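PDB 4MHR: ectoine hydroxylase from Sphingopyxis alaskensis, which catalyses the iron(II)- and 2-oxoglutarate-dependent hydroxylation of L-ectoine to 5-hydroxyectoine, a compatible solute that protects cells against osmotic stress. Local coordinates for residues F49-F61 with P237-L251. Residues are numbered along the deposited sequence; the frame is centred on the assembly and turned at random.
Sequences FDRDGYIVLEDIF and PTGKPGTVILFDCNL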
loop_
_atom_site.group_PDB
_atom_site.type_symbol
_atom_site.label_atom_id
_atom_site.label_comp_id
_atom_site.label_asym_id
_atom_site.label_seq_id
_atom_site.Cartn_x
_atom_site.Cartn_y
_atom_site.Cartn_z
ATOM N N PHE A 49 9.346 8.848 8.406
ATOM C CA PHE A 49 8.098 8.082 8.264
ATOM C C PHE A 49 7.011 8.695 9.140
ATOM O O PHE A 49 5.871 8.919 8.706
ATOM C CB PHE A 49 8.231 6.581 8.628
ATOM C CG PHE A 49 6.987 5.769 8.269
ATOM C CD1 PHE A 49 6.059 5.394 9.248
ATOM C CD2 PHE A 49 6.725 5.449 6.921
ATOM C CE1 PHE A 49 4.906 4.684 8.875
ATOM C CE2 PHE A 49 5.592 4.741 6.560
ATOM C CZ PHE A 49 4.684 4.351 7.542
ATOM N N ASP A 50 7.381 9.009 10.369
ATOM C CA ASP A 50 6.464 9.640 11.319
ATOM C C ASP A 50 5.970 10.999 10.813
ATOM O O ASP A 50 4.812 11.238 10.825
ATOM C CB ASP A 50 7.152 9.800 12.683
ATOM C CG ASP A 50 6.181 10.097 13.758
ATOM O OD1 ASP A 50 5.735 9.168 14.482
ATOM O OD2 ASP A 50 5.850 11.268 13.831
ATOM N N ARG A 51 6.863 11.845 10.307
ATOM C CA ARG A 51 6.496 13.216 9.952
ATOM C C ARG A 51 5.813 13.227 8.551
ATOM O O ARG A 51 4.764 13.874 8.333
ATOM C CB ARG A 51 7.767 14.077 9.974
ATOM C CG ARG A 51 7.713 15.457 9.326
ATOM C CD ARG A 51 9.139 16.118 9.265
ATOM N NE ARG A 51 10.115 15.456 8.353
ATOM C CZ ARG A 51 11.240 14.781 8.726
ATOM N NH1 ARG A 51 11.629 14.630 9.992
ATOM N NH2 ARG A 51 11.996 14.219 7.804
ATOM N N ASP A 52 6.410 12.506 7.614
ATOM C CA ASP A 52 5.868 12.502 6.253
ATOM C C ASP A 52 4.840 11.474 5.929
ATOM O O ASP A 52 4.099 11.691 4.963
ATOM C CB ASP A 52 6.954 12.395 5.214
ATOM C CG ASP A 52 7.934 13.605 5.252
ATOM O OD1 ASP A 52 7.599 14.651 5.830
ATOM O OD2 ASP A 52 9.023 13.464 4.723
ATOM N N GLY A 53 4.825 10.352 6.663
ATOM C CA GLY A 53 3.958 9.219 6.303
ATOM C C GLY A 53 4.381 8.238 5.238
ATOM O O GLY A 53 3.588 7.342 4.854
ATOM N N TYR A 54 5.556 8.440 4.669
ATOM C CA TYR A 54 6.132 7.514 3.686
ATOM C C TYR A 54 7.702 7.623 3.783
ATOM O O TYR A 54 8.200 8.624 4.219
ATOM C CB TYR A 54 5.659 7.903 2.262
ATOM C CG TYR A 54 6.399 9.064 1.696
ATOM C CD1 TYR A 54 6.084 10.378 2.070
ATOM C CD2 TYR A 54 7.497 8.865 0.887
ATOM C CE1 TYR A 54 6.794 11.478 1.571
ATOM C CE2 TYR A 54 8.240 9.972 0.403
ATOM C CZ TYR A 54 7.877 11.260 0.775
ATOM O OH TYR A 54 8.623 12.302 0.305
ATOM N N ILE A 55 8.416 6.559 3.427
ATOM C CA ILE A 55 9.843 6.586 3.152
ATOM C C ILE A 55 10.094 5.732 1.896
ATOM O O ILE A 55 9.245 4.933 1.467
ATOM C CB ILE A 55 10.733 6.074 4.306
ATOM C CG1 ILE A 55 10.397 4.651 4.672
ATOM C CG2 ILE A 55 10.681 7.044 5.518
ATOM C CD1 ILE A 55 11.307 4.144 5.744
ATOM N N VAL A 56 11.259 5.915 1.317
ATOM C CA VAL A 56 11.690 5.170 0.118
ATOM C C VAL A 56 12.952 4.380 0.487
ATOM O O VAL A 56 13.905 4.971 1.017
ATOM C CB VAL A 56 11.963 6.138 -1.030
ATOM C CG1 VAL A 56 12.422 5.413 -2.310
ATOM C CG2 VAL A 56 10.719 6.981 -1.298
ATOM N N LEU A 57 12.935 3.061 0.264
ATOM C CA LEU A 57 14.138 2.208 0.431
ATOM C C LEU A 57 14.683 1.917 -0.930
ATOM O O LEU A 57 13.929 1.416 -1.794
ATOM C CB LEU A 57 13.742 0.887 1.078
ATOM C CG LEU A 57 13.012 1.081 2.371
ATOM C CD1 LEU A 57 12.594 -0.253 2.935
ATOM C CD2 LEU A 57 13.924 1.823 3.336
ATOM N N GLU A 58 15.941 2.273 -1.174
ATOM C CA GLU A 58 16.579 1.992 -2.474
ATOM C C GLU A 58 17.755 0.997 -2.331
ATOM O O GLU A 58 18.339 0.873 -1.231
ATOM C CB GLU A 58 17.145 3.275 -3.052
ATOM C CG GLU A 58 16.183 4.434 -3.123
ATOM C CD GLU A 58 16.915 5.750 -3.387
ATOM O OE1 GLU A 58 17.134 6.560 -2.463
ATOM O OE2 GLU A 58 17.298 5.959 -4.521
ATOM N N ASP A 59 18.034 0.252 -3.415
ATOM C CA ASP A 59 19.169 -0.671 -3.473
ATOM C C ASP A 59 19.159 -1.693 -2.385
ATOM O O ASP A 59 20.189 -2.033 -1.876
ATOM C CB ASP A 59 20.487 0.099 -3.403
ATOM C CG ASP A 59 20.582 1.132 -4.476
ATOM O OD1 ASP A 59 20.267 0.801 -5.637
ATOM O OD2 ASP A 59 20.870 2.300 -4.145
ATOM N N ILE A 60 17.991 -2.161 -1.969
ATOM C CA ILE A 60 17.979 -3.224 -0.998
ATOM C C ILE A 60 17.980 -4.642 -1.574
ATOM O O ILE A 60 18.215 -5.580 -0.823
ATOM C CB ILE A 60 16.820 -3.076 -0.013
ATOM C CG1 ILE A 60 15.487 -3.038 -0.726
ATOM C CG2 ILE A 60 16.994 -1.836 0.851
ATOM C CD1 ILE A 60 14.367 -3.372 0.252
ATOM N N PHE A 61 17.558 -4.806 -2.833
ATOM C CA PHE A 61 17.522 -6.124 -3.526
ATOM C C PHE A 61 18.643 -6.039 -4.554
ATOM O O PHE A 61 18.857 -4.983 -5.141
ATOM C CB PHE A 61 16.195 -6.351 -4.279
ATOM C CG PHE A 61 15.002 -6.503 -3.370
ATOM C CD1 PHE A 61 14.868 -7.628 -2.582
ATOM C CD2 PHE A 61 14.055 -5.483 -3.254
ATOM C CE1 PHE A 61 13.826 -7.761 -1.668
ATOM C CE2 PHE A 61 12.971 -5.630 -2.390
ATOM C CZ PHE A 61 12.862 -6.752 -1.585
ATOM N N PRO A 237 7.307 10.029 -5.347
ATOM C CA PRO A 237 8.509 9.234 -5.307
ATOM C C PRO A 237 8.728 8.423 -6.599
ATOM O O PRO A 237 7.800 7.915 -7.178
ATOM C CB PRO A 237 8.300 8.299 -4.107
ATOM C CG PRO A 237 7.114 8.781 -3.397
ATOM C CD PRO A 237 6.383 9.752 -4.247
ATOM N N THR A 238 9.960 8.375 -7.054
ATOM C CA THR A 238 10.304 7.693 -8.301
ATOM C C THR A 238 11.408 6.732 -7.955
ATOM O O THR A 238 11.916 6.736 -6.831
ATOM C CB THR A 238 10.724 8.649 -9.454
ATOM O OG1 THR A 238 11.697 9.570 -8.993
ATOM C CG2 THR A 238 9.510 9.475 -9.969
ATOM N N GLY A 239 11.717 5.841 -8.885
ATOM C CA GLY A 239 12.829 4.966 -8.698
ATOM C C GLY A 239 12.904 3.868 -9.712
ATOM O O GLY A 239 11.978 3.633 -10.454
ATOM N N LYS A 240 14.033 3.186 -9.708
ATOM C CA LYS A 240 14.222 2.036 -10.610
ATOM C C LYS A 240 13.571 0.796 -10.006
ATOM O O LYS A 240 13.253 0.755 -8.793
ATOM C CB LYS A 240 15.717 1.797 -10.854
ATOM C CG LYS A 240 16.518 1.567 -9.587
ATOM C CD LYS A 240 17.962 1.222 -9.907
ATOM C CE LYS A 240 18.668 0.634 -8.697
ATOM N NZ LYS A 240 18.873 1.671 -7.656
ATOM N N PRO A 241 13.357 -0.208 -10.841
ATOM C CA PRO A 241 12.794 -1.426 -10.347
ATOM C C PRO A 241 13.547 -1.949 -9.109
ATOM O O PRO A 241 14.783 -1.851 -9.015
ATOM C CB PRO A 241 12.966 -2.372 -11.541
ATOM C CG PRO A 241 12.905 -1.483 -12.731
ATOM C CD PRO A 241 13.641 -0.283 -12.300
ATOM N N GLY A 242 12.793 -2.453 -8.129
ATOM C CA GLY A 242 13.395 -2.916 -6.874
ATOM C C GLY A 242 13.306 -1.888 -5.736
ATOM O O GLY A 242 13.337 -2.262 -4.580
ATOM N N THR A 243 13.110 -0.632 -6.086
ATOM C CA THR A 243 12.781 0.459 -5.115
ATOM C C THR A 243 11.485 0.181 -4.382
ATOM O O THR A 243 10.529 -0.301 -4.984
ATOM C CB THR A 243 12.685 1.858 -5.811
ATOM O OG1 THR A 243 13.908 2.160 -6.474
ATOM C CG2 THR A 243 12.366 3.000 -4.806
ATOM N N VAL A 244 11.469 0.426 -3.064
ATOM C CA VAL A 244 10.287 0.171 -2.248
ATOM C C VAL A 244 9.797 1.438 -1.653
ATOM O O VAL A 244 10.590 2.202 -1.066
ATOM C CB VAL A 244 10.545 -0.820 -1.130
ATOM C CG1 VAL A 244 9.217 -1.254 -0.463
ATOM C CG2 VAL A 244 11.186 -2.066 -1.683
ATOM N N ILE A 245 8.535 1.732 -1.888
ATOM C CA ILE A 245 7.894 2.956 -1.383
ATOM C C ILE A 245 6.993 2.478 -0.259
ATOM O O ILE A 245 6.148 1.587 -0.479
ATOM C CB ILE A 245 7.074 3.722 -2.439
ATOM C CG1 ILE A 245 8.004 4.193 -3.542
ATOM C CG2 ILE A 245 6.468 4.930 -1.806
ATOM C CD1 ILE A 245 7.239 4.723 -4.718
ATOM N N LEU A 246 7.260 2.939 0.970
ATOM C CA LEU A 246 6.476 2.448 2.133
ATOM C C LEU A 246 5.568 3.598 2.582
ATOM O O LEU A 246 6.034 4.755 2.727
ATOM C CB LEU A 246 7.335 2.164 3.317
ATOM C CG LEU A 246 8.142 0.921 3.455
ATOM C CD1 LEU A 246 9.363 1.043 2.563
ATOM C CD2 LEU A 246 8.523 0.739 4.893
ATOM N N PHE A 247 4.306 3.319 2.811
ATOM C CA PHE A 247 3.410 4.400 3.260
ATOM C C PHE A 247 2.366 3.975 4.276
ATOM O O PHE A 247 1.846 2.836 4.245
ATOM C CB PHE A 247 2.873 5.211 2.095
ATOM C CG PHE A 247 2.077 4.466 1.080
ATOM C CD1 PHE A 247 2.700 3.790 0.059
ATOM C CD2 PHE A 247 0.664 4.487 1.109
ATOM C CE1 PHE A 247 1.959 3.103 -0.908
ATOM C CE2 PHE A 247 -0.103 3.818 0.129
ATOM C CZ PHE A 247 0.535 3.147 -0.902
ATOM N N ASP A 248 2.125 4.888 5.230
ATOM C CA ASP A 248 1.138 4.725 6.276
ATOM C C ASP A 248 -0.240 4.515 5.663
ATOM O O ASP A 248 -0.605 5.135 4.637
ATOM C CB ASP A 248 1.127 5.944 7.163
ATOM C CG ASP A 248 0.087 5.857 8.263
ATOM O OD1 ASP A 248 0.337 5.167 9.286
ATOM O OD2 ASP A 248 -0.977 6.494 8.089
ATOM N N CYS A 249 -1.009 3.657 6.312
ATOM C CA CYS A 249 -2.359 3.366 5.886
ATOM C C CYS A 249 -3.287 4.552 5.628
ATOM O O CYS A 249 -4.128 4.470 4.737
ATOM C CB CYS A 249 -3.050 2.438 6.901
ATOM S SG CYS A 249 -3.305 3.153 8.526
ATOM N N ASN A 250 -3.070 5.671 6.319
ATOM C CA ASN A 250 -3.927 6.799 6.189
ATOM C C ASN A 250 -3.354 7.950 5.328
ATOM O O ASN A 250 -3.888 9.053 5.343
ATOM C CB ASN A 250 -4.311 7.314 7.565
ATOM C CG ASN A 250 -5.414 8.390 7.496
ATOM O OD1 ASN A 250 -6.471 8.215 6.879
ATOM N ND2 ASN A 250 -5.153 9.489 8.126
ATOM N N LEU A 251 -2.240 7.724 4.649
ATOM C CA LEU A 251 -1.684 8.765 3.828
ATOM C C LEU A 251 -2.513 8.991 2.531
ATOM O O LEU A 251 -2.922 8.044 1.824
ATOM C CB LEU A 251 -0.268 8.408 3.404
ATOM C CG LEU A 251 0.550 9.498 2.670
ATOM C CD1 LEU A 251 0.767 10.697 3.583
ATOM C CD2 LEU A 251 1.815 8.893 2.137
HETATM O O HOH W 1 17.505 3.650 -6.755
HETATM O O HOH W 2 16.468 0.889 -5.773
HETATM O O HOH W 3 16.309 -2.775 -4.246
#
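Leu57 and Val244 pair through two backbone hydrogen bonds, and Ile55 and Leu246 do the same, zipping strands 54-57 and 244-248 together antiparallel; Asp248 N extends the ladder to Gly53 O (2.9 Å). On the face carrying Ile55 and Leu57, Leu57 CD1 meets Leu246 CD1 at 3.5 Å, while Val244 CG2 touches both Ile60 CD1 and the edge of the Phe61 ring. Val56 lies on the other face. Its CG1, anti to the backbone N (chi1 180°), reaches Thr243 CG2, a tight 3.5 Å, and its CG2 rests on Pro237 CB. Thr243 OG1, the branch beside the backbone N, donates in the plane of the Lys240 carbonyl (OG1 to Lys240 O 2.8 Å) across a type II turn and accepts from a water that also binds Asp59 N and Lys240 NZ. A valine in place of Thr243 would probably leave that water without this acceptor and the turn held by its backbone bond alone. From the turn's first residue, Lys240 NZ makes a salt bridge to Asp59 OD1 (2.6 Å), syn but 24° out of the carboxylate plane. Helix 117-127 covers Leu246, and Phe247 packs against the iron ligands Asp154 and His253. Strand 54-57 is the outermost strand, within this chain, of the cupin fold's larger antiparallel sheet, beside a strand that backs the facial-triad iron site.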